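Local coordinates for protein acyltransferase (Actinoplanes teichomyceticus, PDB 4Q38) that transfers long-chain acyl groups from acyl-CoA to the amino sugar of teicoplanin-type glycopeptide antibiotics, at residues L50-E55 against A85-L90; A320-K323 against H327-M330. All blocks are in the same frame, centred on the assembly; numbering follows the deposited sequence.

Contact 1 of 2, residues L50-E55 against A85-L90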
loop_
_atom_site.group_PDB
_atom_site.type_symbol
_atom_site.label_atom_id
_atom_site.label_comp_id
_atom_site.label_asym_id
_atom_site.label_seq_id
_atom_site.Cartn_x
_atom_site.Cartn_y
_atom_site.Cartn_z
ATOM N N LEU A 50 20.795 5.916 -4.684
ATOM C CA LEU A 50 19.678 6.813 -4.938
ATOM C C LEU A 50 19.915 7.595 -6.218
ATOM O O LEU A 50 20.998 8.159 -6.414
ATOM C CB LEU A 50 19.427 7.772 -3.771
ATOM C CG LEU A 50 18.973 7.210 -2.420
ATOM C CD1 LEU A 50 18.835 8.351 -1.419
ATOM C CD2 LEU A 50 17.677 6.404 -2.516
ATOM N N PRO A 51 18.903 7.635 -7.102
ATOM C CA PRO A 51 18.962 8.566 -8.220
ATOM C C PRO A 51 18.983 10.006 -7.685
ATOM O O PRO A 51 18.381 10.293 -6.643
ATOM C CB PRO A 51 17.654 8.296 -8.966
ATOM C CG PRO A 51 16.724 7.797 -7.903
ATOM C CD PRO A 51 17.597 6.951 -7.020
ATOM N N ARG A 52 19.680 10.893 -8.388
ATOM C CA ARG A 52 19.776 12.295 -7.985
ATOM C C ARG A 52 19.386 13.173 -9.175
ATOM O O ARG A 52 19.395 12.717 -10.320
ATOM C CB ARG A 52 21.205 12.635 -7.510
ATOM C CG ARG A 52 21.869 11.625 -6.570
ATOM C CD ARG A 52 21.612 11.913 -5.093
ATOM N NE ARG A 52 22.321 10.994 -4.195
ATOM C CZ ARG A 52 22.302 11.065 -2.862
ATOM N NH1 ARG A 52 21.614 12.017 -2.246
ATOM N NH2 ARG A 52 22.972 10.181 -2.133
ATOM N N GLY A 53 19.023 14.424 -8.898
ATOM C CA GLY A 53 18.760 15.411 -9.952
ATOM C C GLY A 53 17.656 15.038 -10.921
ATOM O O GLY A 53 16.608 14.524 -10.520
ATOM N N GLU A 54 17.897 15.297 -12.203
ATOM C CA GLU A 54 16.901 15.058 -13.245
ATOM C C GLU A 54 16.582 13.577 -13.462
ATOM O O GLU A 54 15.480 13.239 -13.898
ATOM C CB GLU A 54 17.308 15.735 -14.556
ATOM C CG GLU A 54 17.184 17.255 -14.515
ATOM C CD GLU A 54 15.755 17.717 -14.293
ATOM O OE1 GLU A 54 15.447 18.207 -13.185
ATOM O OE2 GLU A 54 14.931 17.575 -15.226
ATOM N N GLU A 55 17.540 12.705 -13.159
ATOM C CA GLU A 55 17.275 11.273 -13.136
ATOM C C GLU A 55 16.211 10.964 -12.079
ATOM O O GLU A 55 15.236 10.275 -12.363
ATOM C CB GLU A 55 18.544 10.479 -12.841
ATOM C CG GLU A 55 18.331 8.974 -12.932
ATOM C CD GLU A 55 19.515 8.167 -12.446
ATOM O OE1 GLU A 55 20.572 8.756 -12.149
ATOM O OE2 GLU A 55 19.391 6.932 -12.363
ATOM N N ALA A 85 23.270 7.415 10.210
ATOM C CA ALA A 85 22.290 6.541 10.856
ATOM C C ALA A 85 21.156 6.248 9.881
ATOM O O ALA A 85 20.749 5.097 9.721
ATOM C CB ALA A 85 21.749 7.175 12.128
ATOM N N LEU A 86 20.671 7.294 9.215
ATOM C CA LEU A 86 19.621 7.143 8.220
ATOM C C LEU A 86 20.080 6.246 7.065
ATOM O O LEU A 86 19.324 5.384 6.603
ATOM C CB LEU A 86 19.165 8.512 7.715
ATOM C CG LEU A 86 17.817 8.521 6.985
ATOM C CD1 LEU A 86 17.072 9.815 7.264
ATOM C CD2 LEU A 86 18.006 8.310 5.493
ATOM N N TRP A 87 21.320 6.438 6.613
ATOM C CA TRP A 87 21.866 5.644 5.516
ATOM C C TRP A 87 22.012 4.192 5.883
ATOM O O TRP A 87 21.678 3.312 5.081
ATOM C CB TRP A 87 23.195 6.205 5.003
ATOM C CG TRP A 87 23.464 5.759 3.586
ATOM C CD1 TRP A 87 24.185 4.643 3.171
ATOM C CD2 TRP A 87 22.974 6.379 2.347
ATOM N NE1 TRP A 87 24.191 4.542 1.801
ATOM C CE2 TRP A 87 23.479 5.548 1.244
ATOM C CE3 TRP A 87 22.200 7.503 2.049
ATOM C CZ2 TRP A 87 23.219 5.855 -0.090
ATOM C CZ3 TRP A 87 21.947 7.802 0.696
ATOM C CH2 TRP A 87 22.445 6.995 -0.344
ATOM N N TRP A 88 22.504 3.933 7.095
ATOM C CA TRP A 88 22.620 2.573 7.632
ATOM C C TRP A 88 21.300 1.850 7.517
ATOM O O TRP A 88 21.236 0.708 7.046
ATOM C CB TRP A 88 23.054 2.641 9.092
ATOM C CG TRP A 88 23.290 1.311 9.781
ATOM C CD1 TRP A 88 24.504 0.636 9.922
ATOM C CD2 TRP A 88 22.305 0.473 10.490
ATOM N NE1 TRP A 88 24.339 -0.525 10.629
ATOM C CE2 TRP A 88 23.048 -0.688 11.000
ATOM C CE3 TRP A 88 20.931 0.561 10.738
ATOM C CZ2 TRP A 88 22.426 -1.704 11.721
ATOM C CZ3 TRP A 88 20.314 -0.472 11.462
ATOM C CH2 TRP A 88 21.046 -1.575 11.945
ATOM N N LEU A 89 20.238 2.535 7.928
ATOM C CA LEU A 89 18.881 1.980 7.931
ATOM C C LEU A 89 18.297 1.813 6.525
ATOM O O LEU A 89 17.609 0.832 6.249
ATOM C CB LEU A 89 17.972 2.863 8.776
ATOM C CG LEU A 89 16.588 2.306 9.090
ATOM C CD1 LEU A 89 16.706 1.057 9.950
ATOM C CD2 LEU A 89 15.758 3.369 9.779
ATOM N N LEU A 90 18.572 2.773 5.650
ATOM C CA LEU A 90 18.137 2.718 4.259
ATOM C C LEU A 90 18.692 1.499 3.517
ATOM O O LEU A 90 17.961 0.831 2.790
ATOM C CB LEU A 90 18.533 4.004 3.529
ATOM C CG LEU A 90 18.371 4.062 2.010
ATOM C CD1 LEU A 90 16.902 4.029 1.605
ATOM C CD2 LEU A 90 19.064 5.311 1.471
#

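Contact 2 of 2, residues A320-K323 against H327-M330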
loop_
_atom_site.group_PDB
_atom_site.type_symbol
_atom_site.label_atom_id
_atom_site.label_comp_id
_atom_site.label_asym_id
_atom_site.label_seq_id
_atom_site.Cartn_x
_atom_site.Cartn_y
_atom_site.Cartn_z
ATOM N N ALA A 320 -23.591 9.624 9.558
ATOM C CA ALA A 320 -24.948 9.323 10.042
ATOM C C ALA A 320 -24.968 8.026 10.855
ATOM O O ALA A 320 -25.436 8.007 11.990
ATOM C CB ALA A 320 -25.931 9.253 8.883
ATOM N N HIS A 321 -24.431 6.953 10.276
ATOM C CA HIS A 321 -24.358 5.646 10.934
ATOM C C HIS A 321 -23.641 5.703 12.264
ATOM O O HIS A 321 -24.123 5.152 13.266
ATOM C CB HIS A 321 -23.678 4.654 9.996
ATOM C CG HIS A 321 -23.906 3.201 10.341
ATOM N ND1 HIS A 321 -22.919 2.398 10.782
ATOM C CD2 HIS A 321 -25.045 2.406 10.246
ATOM C CE1 HIS A 321 -23.406 1.154 10.976
ATOM N NE2 HIS A 321 -24.707 1.161 10.647
ATOM N N LEU A 322 -22.486 6.371 12.288
ATOM C CA LEU A 322 -21.702 6.512 13.513
ATOM C C LEU A 322 -22.399 7.384 14.565
ATOM O O LEU A 322 -22.377 7.055 15.748
ATOM C CB LEU A 322 -20.298 7.061 13.215
ATOM C CG LEU A 322 -19.293 6.152 12.498
ATOM C CD1 LEU A 322 -18.118 6.960 11.955
ATOM C CD2 LEU A 322 -18.810 5.037 13.407
ATOM N N LYS A 323 -23.005 8.490 14.138
ATOM C CA LYS A 323 -23.746 9.357 15.063
ATOM C C LYS A 323 -24.909 8.616 15.726
ATOM O O LYS A 323 -25.251 8.901 16.872
ATOM C CB LYS A 323 -24.250 10.621 14.361
ATOM C CG LYS A 323 -23.193 11.704 14.205
ATOM C CD LYS A 323 -23.793 13.007 13.699
ATOM C CE LYS A 323 -22.753 14.118 13.690
ATOM N NZ LYS A 323 -23.320 15.417 13.230
ATOM N N HIS A 327 -22.003 0.801 14.102
ATOM C CA HIS A 327 -20.616 0.512 13.711
ATOM C C HIS A 327 -20.490 -0.099 12.342
ATOM O O HIS A 327 -21.364 -0.855 11.898
ATOM C CB HIS A 327 -19.928 -0.383 14.743
ATOM C CG HIS A 327 -19.842 0.233 16.122
ATOM N ND1 HIS A 327 -20.452 -0.308 17.197
ATOM C CD2 HIS A 327 -19.208 1.388 16.571
ATOM C CE1 HIS A 327 -20.215 0.459 18.281
ATOM N NE2 HIS A 327 -19.457 1.498 17.897
ATOM N N TRP A 328 -19.387 0.235 11.675
ATOM C CA TRP A 328 -19.052 -0.290 10.353
ATOM C C TRP A 328 -18.122 -1.461 10.491
ATOM O O TRP A 328 -17.281 -1.484 11.390
ATOM C CB TRP A 328 -18.403 0.795 9.509
ATOM C CG TRP A 328 -19.314 1.951 9.155
ATOM C CD1 TRP A 328 -19.306 3.241 9.687
ATOM C CD2 TRP A 328 -20.394 1.958 8.160
ATOM N NE1 TRP A 328 -20.276 4.022 9.099
ATOM C CE2 TRP A 328 -20.965 3.309 8.178
ATOM C CE3 TRP A 328 -20.922 1.013 7.280
ATOM C CZ2 TRP A 328 -22.019 3.675 7.346
ATOM C CZ3 TRP A 328 -21.988 1.391 6.456
ATOM C CH2 TRP A 328 -22.521 2.691 6.484
ATOM N N HIS A 329 -18.256 -2.445 9.598
ATOM C CA HIS A 329 -17.469 -3.670 9.690
ATOM C C HIS A 329 -16.805 -4.025 8.399
ATOM O O HIS A 329 -17.423 -3.972 7.329
ATOM C CB HIS A 329 -18.341 -4.845 10.133
ATOM C CG HIS A 329 -19.231 -4.534 11.311
ATOM N ND1 HIS A 329 -18.740 -4.161 12.511
ATOM C CD2 HIS A 329 -20.623 -4.541 11.436
ATOM C CE1 HIS A 329 -19.763 -3.935 13.364
ATOM N NE2 HIS A 329 -20.914 -4.169 12.706
ATOM N N MET A 330 -15.533 -4.406 8.489
ATOM C CA MET A 330 -14.847 -5.016 7.359
ATOM C C MET A 330 -15.483 -6.370 7.099
ATOM O O MET A 330 -15.700 -7.142 8.030
ATOM C CB MET A 330 -13.364 -5.216 7.667
ATOM C CG MET A 330 -12.557 -5.714 6.473
ATOM S SD MET A 330 -10.850 -6.140 6.890
ATOM C CE MET A 330 -11.082 -7.736 7.679
#

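Contact 1 of 2, residues L50-E55 against A85-L90
Leu50 and Arg52 reach across to the indole of Trp87, joining the loop that leads into helix 53-62 to the flank of helix 84-98, in the helical N-terminal part of the acyltransferase. Leu50 CG lies anti to the carbonyl carbon (chi1 -65°) and the chain then runs out extended, bringing CD1 to 3.8 Å from Trp87 CZ3. The same methyl also meets Leu90 CD2 at 4.2 Å, Leu90 standing three residues after Trp87 on helix 84-98. Leu90 CD2 in turn lies 3.8 Å from the plane of the Trp87 ring, offset toward its rim, so the three apolar groups bear on one another. On Trp87 itself, CG is anti to the backbone N (chi1 -157°), which swings the outer edge of the benzo ring toward the loop.

Arg52 comes in from the opposite direction to the indole. Its chain bends at chi2, and NH2 ends 3.7 Å from Trp87 CH2. The guanidinium and indole planes are only 3° apart, and NH2 meets the benzo ring obliquely. What fixes the guanidinium lies elsewhere: NH1 bonds to the carbonyl O of Pro78, in the loop before helix 84-98. Over one face of the guanidinium, toward its rim, sits Leu50 CB, 4.2 Å off the plane.

Contact 2 of 2, residues A320-K323 against H327-M330
Trp328 NE1 gives its hydrogen to the carbonyl O of Val318, one turn back in helix 313-323 from Leu322, and this bond ties the indole to the helix that His321 and Leu322 belong to. With that edge held, His321 lies over one face of the indole. The closest approach is made by a methylene: His321 CB is 3.3 Å from Trp328 CZ2 and 3.5 Å from Trp328 CE2, a snug fit. The imidazole follows across the ring system, its centroid 4.2 Å from that of the six-membered ring and its plane turned by 41°, a slanted pair that is neither a stack nor edge-to-face. His321 gets there because its CG is anti to the backbone N (chi1 -162°), sending the ring toward the returning loop. Leu322 uses a different side of the tryptophan: its CG comes up at the edge of the indole, 4.0 Å from Trp328 CD1.

This is the turn in the GNAT-like C-terminal domain where helix 313-323 ends and the chain doubles back into strand 331-336 of the mixed sheet. Helix 290-298 packs here too, Leu294 against Leu322 and Ile293 against Trp328, while Asp290 OD1 is bonded to the backbone N of Trp328. The indole sits about 6 Å, side chain to side chain, from Trp252, which binds CoA, but about 11 Å from the coenzyme itself, too far to touch it.

The carbonyl O of His327 lies at the edge of the His321 ring, near its plane, and also 3.4 Å above the plane of the His329 ring. The His327 side chain starts off away from the helix, and its ND1 bonds to Pro284 O.

The two contacts sit on opposite sides of the chain's centre, their own centres 43 Å apart, and share no helix or strand. Both are partly buried and both turn on a tryptophan. Contact 1 links elements 30 residues apart in the helical N-terminal part, away from the annotated sites; it buries 143 Å² through leucine methyls and the guanidinium end of an exposed arginine. Contact 2 is local, a helix end meeting the loop just after it, yet it buries 255 Å², with a histidine laid over the indole face. It also lies nearer to function, in the domain that holds the CoA pocket, though its tryptophan side chain is about 11 Å from the bound coenzyme.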